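Local coordinates for glycerol Dehydrogenase (Unidentified, PDB 5XN8), which probably catalyses the NAD-dependent oxidation of glycerol to dihydroxyacetone at a metal site between its nucleotide-binding and helical parts, at residues A[254-257]-A[258-262]; A[347-350]-A[351-355]; A[334-337]-A[338-341]; A[308-312]-A[313-317]. All coordinates share one frame; numbering follows the deposited sequence.

Contact 1. Residues A[254-257]-A[258-262]; sequences HAIH and NGFTI. With ZN (zinc ion), chain E.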
loop_
_atom_site.group_PDB
_atom_site.type_symbol
_atom_site.label_atom_id
_atom_site.label_comp_id
_atom_site.label_asym_id
_atom_site.label_seq_id
_atom_site.Cartn_x
_atom_site.Cartn_y
_atom_site.Cartn_z
ATOM N N HIS A 254 27.622 22.777 8.073
ATOM C CA HIS A 254 28.185 24.148 8.061
ATOM C C HIS A 254 29.489 24.259 8.854
ATOM O O HIS A 254 30.358 25.058 8.508
ATOM C CB HIS A 254 27.128 25.135 8.566
ATOM C CG HIS A 254 26.309 25.743 7.472
ATOM N ND1 HIS A 254 25.170 25.154 6.956
ATOM C CD2 HIS A 254 26.437 26.925 6.840
ATOM C CE1 HIS A 254 24.679 25.923 6.003
ATOM N NE2 HIS A 254 25.412 27.017 5.923
ATOM N N ALA A 255 29.629 23.476 9.913
ATOM C CA ALA A 255 30.917 23.330 10.598
ATOM C C ALA A 255 31.987 22.752 9.671
ATOM O O ALA A 255 33.127 23.215 9.690
ATOM C CB ALA A 255 30.777 22.467 11.837
ATOM N N ILE A 256 31.627 21.744 8.871
ATOM C CA ILE A 256 32.573 21.127 7.922
ATOM C C ILE A 256 32.926 22.123 6.814
ATOM O O ILE A 256 34.096 22.219 6.438
ATOM C CB ILE A 256 32.060 19.778 7.324
ATOM C CG1 ILE A 256 32.008 18.701 8.415
ATOM C CG2 ILE A 256 32.926 19.315 6.147
ATOM C CD1 ILE A 256 31.322 17.426 7.992
ATOM N N HIS A 257 31.939 22.866 6.311
ATOM C CA HIS A 257 32.191 23.982 5.389
ATOM C C HIS A 257 33.255 24.917 5.927
ATOM O O HIS A 257 34.153 25.309 5.195
ATOM C CB HIS A 257 30.901 24.778 5.102
ATOM C CG HIS A 257 31.143 26.174 4.610
ATOM N ND1 HIS A 257 31.476 27.218 5.450
ATOM C CD2 HIS A 257 31.116 26.694 3.362
ATOM C CE1 HIS A 257 31.646 28.317 4.739
ATOM N NE2 HIS A 257 31.430 28.028 3.470
ATOM N N ASN A 258 33.142 25.281 7.199
ATOM C CA ASN A 258 34.129 26.157 7.847
ATOM C C ASN A 258 35.481 25.478 7.992
ATOM O O ASN A 258 36.521 26.131 7.866
ATOM C CB ASN A 258 33.632 26.634 9.221
ATOM C CG ASN A 258 32.438 27.559 9.127
ATOM O OD1 ASN A 258 32.090 28.057 8.058
ATOM N ND2 ASN A 258 31.804 27.800 10.259
ATOM N N GLY A 259 35.465 24.177 8.268
ATOM C CA GLY A 259 36.683 23.351 8.242
ATOM C C GLY A 259 37.420 23.357 6.915
ATOM O O GLY A 259 38.637 23.357 6.899
ATOM N N PHE A 260 36.679 23.360 5.808
ATOM C CA PHE A 260 37.284 23.354 4.455
ATOM C C PHE A 260 37.910 24.675 4.017
ATOM O O PHE A 260 38.694 24.686 3.065
ATOM C CB PHE A 260 36.277 22.890 3.387
ATOM C CG PHE A 260 36.263 21.400 3.185
ATOM C CD1 PHE A 260 37.258 20.780 2.438
ATOM C CD2 PHE A 260 35.251 20.614 3.715
ATOM C CE1 PHE A 260 37.254 19.408 2.249
ATOM C CE2 PHE A 260 35.243 19.234 3.523
ATOM C CZ PHE A 260 36.237 18.637 2.795
ATOM N N THR A 261 37.587 25.781 4.692
ATOM C CA THR A 261 38.157 27.084 4.320
ATOM C C THR A 261 39.656 27.208 4.610
ATOM O O THR A 261 40.292 28.132 4.108
ATOM C CB THR A 261 37.402 28.261 4.972
ATOM O OG1 THR A 261 37.418 28.120 6.398
ATOM C CG2 THR A 261 35.953 28.320 4.474
ATOM N N ILE A 262 40.217 26.276 5.390
ATOM C CA ILE A 262 41.677 26.232 5.659
ATOM C C ILE A 262 42.491 25.749 4.448
ATOM O O ILE A 262 43.698 25.978 4.389
ATOM C CB ILE A 262 42.004 25.361 6.918
ATOM C CG1 ILE A 262 41.676 26.129 8.228
ATOM C CG2 ILE A 262 43.448 24.865 6.985
ATOM C CD1 ILE A 262 40.204 26.397 8.441
HETATM ZN ZN ZN E . 24.992 28.567 4.444
HETATM O O HOH W 1 25.704 29.671 6.134
#
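H257 and N258 meet near the C-terminal end of helix 252-260, the helix of this iron-containing alcohol dehydrogenase fold that supplies one of the zinc ligands. The imidazole and the carboxamide stand steeply against each other, their planes 67° apart, and the amide oxygen comes to the edge of the ring: ND1 of H257 donates to OD1 of N258 at 2.8 Å, with OD1 practically in the imidazole plane. With CG anti to the backbone N and beside the carbonyl carbon (chi1 159°), the H257 ring has ND1 within reach of the N258 amide, and beyond the segments it makes an edge-to-face contact with H271. I256 and F260, one turn apart, lie side by side and point the same way; the branch methyl CG2 of I256 touches CE2 of the phenyl ring at 3.5 Å. Both are buried, I256 against A281 and T329, F260 against I322 and V325 of helix 318-329. H254 sends its NE2 to the zinc at 2.2 Å, joined there by a water, D171 and H271, while its ND1 is held by E178, a second-shell partner that probably helps fix the ring's rotation. As the helix gives way, T261 OG1 donates to the carbonyl O of N258 at 2.6 Å.

Contact 2. Residues A[347-350]-A[351-355]; sequences QVHA and AILTA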
loop_
_atom_site.group_PDB
_atom_site.type_symbol
_atom_site.label_atom_id
_atom_site.label_comp_id
_atom_site.label_asym_id
_atom_site.label_seq_id
_atom_site.Cartn_x
_atom_site.Cartn_y
_atom_site.Cartn_z
ATOM N N GLN A 347 36.071 11.078 13.919
ATOM C CA GLN A 347 34.816 10.627 13.311
ATOM C C GLN A 347 34.325 11.578 12.201
ATOM O O GLN A 347 33.571 11.141 11.329
ATOM C CB GLN A 347 33.750 10.311 14.371
ATOM C CG GLN A 347 32.605 11.293 14.537
ATOM C CD GLN A 347 31.645 10.891 15.656
ATOM O OE1 GLN A 347 32.056 10.283 16.668
ATOM N NE2 GLN A 347 30.348 11.242 15.505
ATOM N N VAL A 348 34.741 12.847 12.230
ATOM C CA VAL A 348 34.536 13.755 11.077
ATOM C C VAL A 348 35.494 13.411 9.908
ATOM O O VAL A 348 35.088 13.443 8.750
ATOM C CB VAL A 348 34.648 15.255 11.485
ATOM C CG1 VAL A 348 34.779 16.198 10.289
ATOM C CG2 VAL A 348 33.445 15.660 12.314
ATOM N N HIS A 349 36.754 13.111 10.218
ATOM C CA HIS A 349 37.728 12.635 9.221
ATOM C C HIS A 349 37.158 11.388 8.523
ATOM O O HIS A 349 37.086 11.335 7.296
ATOM C CB HIS A 349 39.080 12.364 9.917
ATOM C CG HIS A 349 40.111 11.672 9.071
ATOM N ND1 HIS A 349 40.204 10.301 8.985
ATOM C CD2 HIS A 349 41.148 12.166 8.348
ATOM C CE1 HIS A 349 41.227 9.977 8.213
ATOM N NE2 HIS A 349 41.812 11.091 7.801
ATOM N N ALA A 350 36.710 10.433 9.330
ATOM C CA ALA A 350 36.053 9.206 8.865
ATOM C C ALA A 350 34.887 9.447 7.922
ATOM O O ALA A 350 34.789 8.831 6.849
ATOM C CB ALA A 350 35.569 8.398 10.061
ATOM N N ALA A 351 33.991 10.339 8.332
ATOM C CA ALA A 351 32.802 10.640 7.553
ATOM C C ALA A 351 33.150 11.263 6.201
ATOM O O ALA A 351 32.597 10.864 5.174
ATOM C CB ALA A 351 31.883 11.553 8.339
ATOM N N ILE A 352 34.075 12.219 6.203
ATOM C CA ILE A 352 34.498 12.903 4.973
ATOM C C ILE A 352 35.102 11.913 3.956
ATOM O O ILE A 352 34.755 11.965 2.771
ATOM C CB ILE A 352 35.465 14.081 5.284
ATOM C CG1 ILE A 352 34.693 15.218 5.965
ATOM C CG2 ILE A 352 36.150 14.610 4.026
ATOM C CD1 ILE A 352 35.573 16.178 6.750
ATOM N N LEU A 353 35.970 11.010 4.420
ATOM C CA LEU A 353 36.616 10.044 3.528
ATOM C C LEU A 353 35.625 9.022 2.970
ATOM O O LEU A 353 35.691 8.663 1.786
ATOM C CB LEU A 353 37.780 9.319 4.222
ATOM C CG LEU A 353 39.005 10.162 4.619
ATOM C CD1 LEU A 353 40.198 9.291 5.003
ATOM C CD2 LEU A 353 39.410 11.125 3.514
ATOM N N THR A 354 34.712 8.559 3.816
ATOM C CA THR A 354 33.698 7.606 3.381
ATOM C C THR A 354 32.701 8.249 2.422
ATOM O O THR A 354 32.327 7.641 1.412
ATOM C CB THR A 354 32.957 6.995 4.578
ATOM O OG1 THR A 354 33.899 6.366 5.451
ATOM C CG2 THR A 354 31.910 5.970 4.113
ATOM N N ALA A 355 32.295 9.478 2.728
ATOM C CA ALA A 355 31.423 10.250 1.841
ATOM C C ALA A 355 32.033 10.410 0.453
ATOM O O ALA A 355 31.345 10.216 -0.551
ATOM C CB ALA A 355 31.126 11.611 2.435
#
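L353 climbs back along helix 345-363 toward H349, one turn earlier, and its atoms meet that residue in succession. CB packs beside the backbone, 3.7 Å from O of H349. With CG anti to the carbonyl carbon of L353 (chi1 -66°), the branch point is placed 3.5 Å from the same oxygen and over one face of the imidazole, displaced toward the rim. The tip, CD1, reaches the same face at the CE1-NE2 end of the ring, 3.4 Å from CE1 of H349 and slightly farther from NE2. The two side chains slant past one another, and NE2 of H349 remains bonded to D319, which holds the imidazole from outside the helix.

On another flank, CG1 of V348 meets CD1 of I352 at 3.6 Å. T354 turns its hydroxyl toward the preceding turn, and O of A350 is gripped twice: by the backbone N of T354 and by its OG1, each at 3.0 Å and from opposite faces of the carbonyl plane. This satisfies a buried hydroxyl within the helix itself.

The I352 side abuts F277 of helix 271-285 and I322 of helix 318-329. H349, A350, L353 and T354 also pack on V225, V226, A223 and A220 of the second subunit, placing this helix at a subunit interface.

Contact 3. Residues A[334-337]-A[338-341]; sequences ETIH and NMPF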
loop_
_atom_site.group_PDB
_atom_site.type_symbol
_atom_site.label_atom_id
_atom_site.label_comp_id
_atom_site.label_asym_id
_atom_site.label_seq_id
_atom_site.Cartn_x
_atom_site.Cartn_y
_atom_site.Cartn_z
ATOM N N GLU A 334 31.931 25.715 17.384
ATOM C CA GLU A 334 31.396 25.260 16.100
ATOM C C GLU A 334 30.073 24.539 16.275
ATOM O O GLU A 334 29.798 23.962 17.329
ATOM C CB GLU A 334 32.395 24.369 15.345
ATOM C CG GLU A 334 33.528 25.146 14.673
ATOM C CD GLU A 334 33.119 25.868 13.395
ATOM O OE1 GLU A 334 31.911 25.877 13.052
ATOM O OE2 GLU A 334 34.012 26.434 12.729
ATOM N N THR A 335 29.279 24.565 15.208
ATOM C CA THR A 335 27.918 24.051 15.226
ATOM C C THR A 335 27.816 22.523 15.169
ATOM O O THR A 335 26.724 21.992 15.344
ATOM C CB THR A 335 27.101 24.635 14.056
ATOM O OG1 THR A 335 27.749 24.315 12.813
ATOM C CG2 THR A 335 26.941 26.150 14.206
ATOM N N ILE A 336 28.916 21.810 14.949
ATOM C CA ILE A 336 28.886 20.339 14.950
ATOM C C ILE A 336 28.550 19.726 16.315
ATOM O O ILE A 336 28.067 18.593 16.390
ATOM C CB ILE A 336 30.213 19.736 14.431
ATOM C CG1 ILE A 336 29.990 18.296 13.976
ATOM C CG2 ILE A 336 31.326 19.847 15.470
ATOM C CD1 ILE A 336 31.045 17.793 13.027
ATOM N N HIS A 337 28.791 20.473 17.390
ATOM C CA HIS A 337 28.420 20.037 18.740
ATOM C C HIS A 337 26.909 20.099 19.010
ATOM O O HIS A 337 26.450 19.642 20.059
ATOM C CB HIS A 337 29.199 20.835 19.788
ATOM C CG HIS A 337 30.677 20.770 19.590
ATOM N ND1 HIS A 337 31.442 21.888 19.332
ATOM C CD2 HIS A 337 31.522 19.712 19.542
ATOM C CE1 HIS A 337 32.701 21.523 19.171
ATOM N NE2 HIS A 337 32.776 20.208 19.289
ATOM N N ASN A 338 26.150 20.653 18.066
ATOM C CA ASN A 338 24.692 20.537 18.046
ATOM C C ASN A 338 24.172 19.180 17.536
ATOM O O ASN A 338 22.966 18.975 17.543
ATOM C CB ASN A 338 24.068 21.661 17.193
ATOM C CG ASN A 338 24.359 23.053 17.736
ATOM O OD1 ASN A 338 24.617 23.236 18.925
ATOM N ND2 ASN A 338 24.285 24.050 16.863
ATOM N N MET A 339 25.042 18.269 17.097
ATOM C CA MET A 339 24.597 16.914 16.714
ATOM C C MET A 339 24.108 16.145 17.938
ATOM O O MET A 339 24.620 16.350 19.041
ATOM C CB MET A 339 25.711 16.106 16.016
ATOM C CG MET A 339 26.173 16.645 14.677
ATOM S SD MET A 339 24.950 16.754 13.360
ATOM C CE MET A 339 24.726 15.032 12.895
ATOM N N PRO A 340 23.141 15.226 17.748
ATOM C CA PRO A 340 22.598 14.486 18.895
ATOM C C PRO A 340 23.462 13.314 19.386
ATOM O O PRO A 340 22.947 12.414 20.046
ATOM C CB PRO A 340 21.242 13.996 18.362
ATOM C CG PRO A 340 21.464 13.816 16.902
ATOM C CD PRO A 340 22.430 14.891 16.498
ATOM N N PHE A 341 24.760 13.316 19.070
ATOM C CA PHE A 341 25.686 12.290 19.554
ATOM C C PHE A 341 27.088 12.896 19.648
ATOM O O PHE A 341 27.321 14.017 19.180
ATOM C CB PHE A 341 25.674 11.068 18.626
ATOM C CG PHE A 341 25.756 11.418 17.165
ATOM C CD1 PHE A 341 24.598 11.645 16.427
ATOM C CD2 PHE A 341 26.986 11.540 16.534
ATOM C CE1 PHE A 341 24.671 11.992 15.086
ATOM C CE2 PHE A 341 27.068 11.880 15.203
ATOM C CZ PHE A 341 25.914 12.103 14.471
#
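N338 N bonds to T335 O and M339 N to I336 O, two successive i to i+3 backbone bonds of 3.1 Å each that wind the chain into a short 3-10 turn, with both donors lying well above the planes of the carbonyls they use.

The side chain of N338 folds back over the start of the turn. The turn itself sets CB of N338 3.3 Å from O of T335; CG, anti to its own carbonyl carbon (chi1 -62°), then lays the amide alongside T335, with ND2 4.0 Å from the threonine CB. That nitrogen finds its hydrogen-bond partner elsewhere, in O of L250, and the hydroxyl of T335 likewise bonds to O of A251. The turn is thereby stitched at two points to the chain just ahead of helix 252-260.

On the buried side, CG of M339 comes to 3.2 Å from O of I336 and to 4.2 Å from CG1 of the same isoleucine. The methionine is bent at both chi2 and chi3, and its side chain packs on A181 and A252. Its CB also lies over one face of the F341 ring, offset toward the rim. At the solvent side, the imidazole of H337 receives CG2 of I336 over its centre, and ND1 makes a weak bond to O of E334.

This is a 3-10 turn in the loop linking helices 318-329 and 345-363 of the helical part of the iron-containing alcohol dehydrogenase fold, pressed against the helix that carries the zinc ligand H254.

Contact 4. Residues A[308-312]-A[313-317]; sequences TLAQM and GVKEG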
loop_
_atom_site.group_PDB
_atom_site.type_symbol
_atom_site.label_atom_id
_atom_site.label_comp_id
_atom_site.label_asym_id
_atom_site.label_seq_id
_atom_site.Cartn_x
_atom_site.Cartn_y
_atom_site.Cartn_z
ATOM N N THR A 308 32.419 14.627 -4.299
ATOM C CA THR A 308 33.741 14.042 -4.067
ATOM C C THR A 308 34.728 15.143 -3.745
ATOM O O THR A 308 34.563 16.286 -4.186
ATOM C CB THR A 308 34.277 13.330 -5.325
ATOM O OG1 THR A 308 34.391 14.277 -6.378
ATOM C CG2 THR A 308 33.365 12.214 -5.772
ATOM N N LEU A 309 35.778 14.778 -3.022
ATOM C CA LEU A 309 36.862 15.700 -2.721
ATOM C C LEU A 309 37.511 16.274 -3.980
ATOM O O LEU A 309 37.815 17.467 -4.018
ATOM C CB LEU A 309 37.914 15.008 -1.862
ATOM C CG LEU A 309 37.458 14.673 -0.442
ATOM C CD1 LEU A 309 38.461 13.783 0.245
ATOM C CD2 LEU A 309 37.232 15.945 0.366
ATOM N N ALA A 310 37.685 15.444 -5.010
ATOM C CA ALA A 310 38.282 15.887 -6.283
ATOM C C ALA A 310 37.484 17.000 -6.965
ATOM O O ALA A 310 38.061 17.942 -7.479
ATOM C CB ALA A 310 38.463 14.704 -7.234
ATOM N N GLN A 311 36.156 16.909 -6.947
ATOM C CA GLN A 311 35.301 17.990 -7.484
ATOM C C GLN A 311 35.387 19.305 -6.699
ATOM O O GLN A 311 34.950 20.349 -7.199
ATOM C CB GLN A 311 33.846 17.550 -7.537
ATOM C CG GLN A 311 33.536 16.519 -8.609
ATOM C CD GLN A 311 32.105 16.042 -8.534
ATOM O OE1 GLN A 311 31.584 15.821 -7.451
ATOM N NE2 GLN A 311 31.454 15.895 -9.681
ATOM N N MET A 312 35.906 19.241 -5.470
ATOM C CA MET A 312 36.217 20.421 -4.657
ATOM C C MET A 312 37.686 20.875 -4.721
ATOM O O MET A 312 38.091 21.745 -3.951
ATOM C CB MET A 312 35.871 20.115 -3.204
ATOM C CG MET A 312 34.416 19.774 -2.976
ATOM S SD MET A 312 34.137 19.419 -1.257
ATOM C CE MET A 312 34.426 20.999 -0.480
ATOM N N GLY A 313 38.476 20.287 -5.620
ATOM C CA GLY A 313 39.876 20.669 -5.816
ATOM C C GLY A 313 40.899 20.026 -4.898
ATOM O O GLY A 313 42.076 20.384 -4.971
ATOM N N VAL A 314 40.475 19.083 -4.049
ATOM C CA VAL A 314 41.399 18.367 -3.147
ATOM C C VAL A 314 41.795 17.044 -3.806
ATOM O O VAL A 314 41.026 16.096 -3.830
ATOM C CB VAL A 314 40.797 18.122 -1.748
ATOM C CG1 VAL A 314 41.891 17.691 -0.772
ATOM C CG2 VAL A 314 40.086 19.366 -1.229
ATOM N N LYS A 315 43.001 17.008 -4.367
ATOM C CA LYS A 315 43.473 15.872 -5.179
ATOM C C LYS A 315 44.683 15.145 -4.583
ATOM O O LYS A 315 44.862 13.952 -4.826
ATOM C CB LYS A 315 43.800 16.346 -6.595
ATOM C CG LYS A 315 42.707 17.163 -7.278
ATOM C CD LYS A 315 41.623 16.347 -7.968
ATOM C CE LYS A 315 40.643 17.284 -8.685
ATOM N NZ LYS A 315 41.216 17.960 -9.886
ATOM N N GLU A 316 45.492 15.847 -3.789
ATOM C CA GLU A 316 46.713 15.306 -3.193
ATOM C C GLU A 316 46.743 15.545 -1.692
ATOM O O GLU A 316 46.069 16.449 -1.195
ATOM C CB GLU A 316 47.933 15.975 -3.827
ATOM C CG GLU A 316 47.901 15.984 -5.353
ATOM C CD GLU A 316 49.237 16.240 -6.007
ATOM O OE1 GLU A 316 50.152 16.732 -5.329
ATOM O OE2 GLU A 316 49.350 15.925 -7.211
ATOM N N GLY A 317 47.550 14.746 -0.993
ATOM C CA GLY A 317 47.737 14.855 0.456
ATOM C C GLY A 317 46.459 14.752 1.262
ATOM O O GLY A 317 46.316 15.427 2.278
#
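L309 and V314 close a Schellman motif: the backbone N of V314 reaches O of L309 at 3.1 Å, and inside that bond the N of G313 reaches O of A310 at 3.0 Å. O of L309 is shared, since the N of M312 also bonds to it, at 3.0 Å and from the opposite face of the carbonyl plane. G313 takes the position where the chain reverses its twist, with a positive phi of 85°, a conformation that suits glycine.

A further polar group starts the turn. OG1 of T308 accepts from the N of Q311 at 3.2 Å, an ST motif, while OE1 of Q311 is bonded to the N of V307.

Apolar contacts accompany the backbone bonds. L309 and V314 approach through their CB atoms, 4.2 Å apart, the hydrophobic pairing commonly seen across a Schellman turn; L309 goes on to I318, I322 and F277, and V314 to C266. On the exposed side, K315 bends at chi2 and chi4 so that its chain doubles back over A310, with CD 3.6 Å from CB of the alanine.

The chemistry is thus divided: backbone amides and one threonine hydroxyl fix the course of the chain, the buried aliphatic pair seals its inner side, and the lysine contributes chiefly its methylenes, its NZ lying 4.0 Å from O of A310.

How the contacts relate
Along the chain the order is contact 1, contact 4, contact 3, contact 2, all within the helical C-terminal part of the subunit. Contact 1, on the zinc-binding helix 252-260, touches each of the others, with centres 13 to 14 Å away. Contact 4 lies in the loop leading into helix 318-329 and contact 3 in the loop leaving it for helix 345-363, which carries contact 2; contacts 3 and 4 do not touch, their centres being about 25 Å apart. I256 packs against V348 and I352, and F260 against I352, L309 and M312. The metal-bearing helix is thus tied by apolar side chains to a helix at the subunit interface.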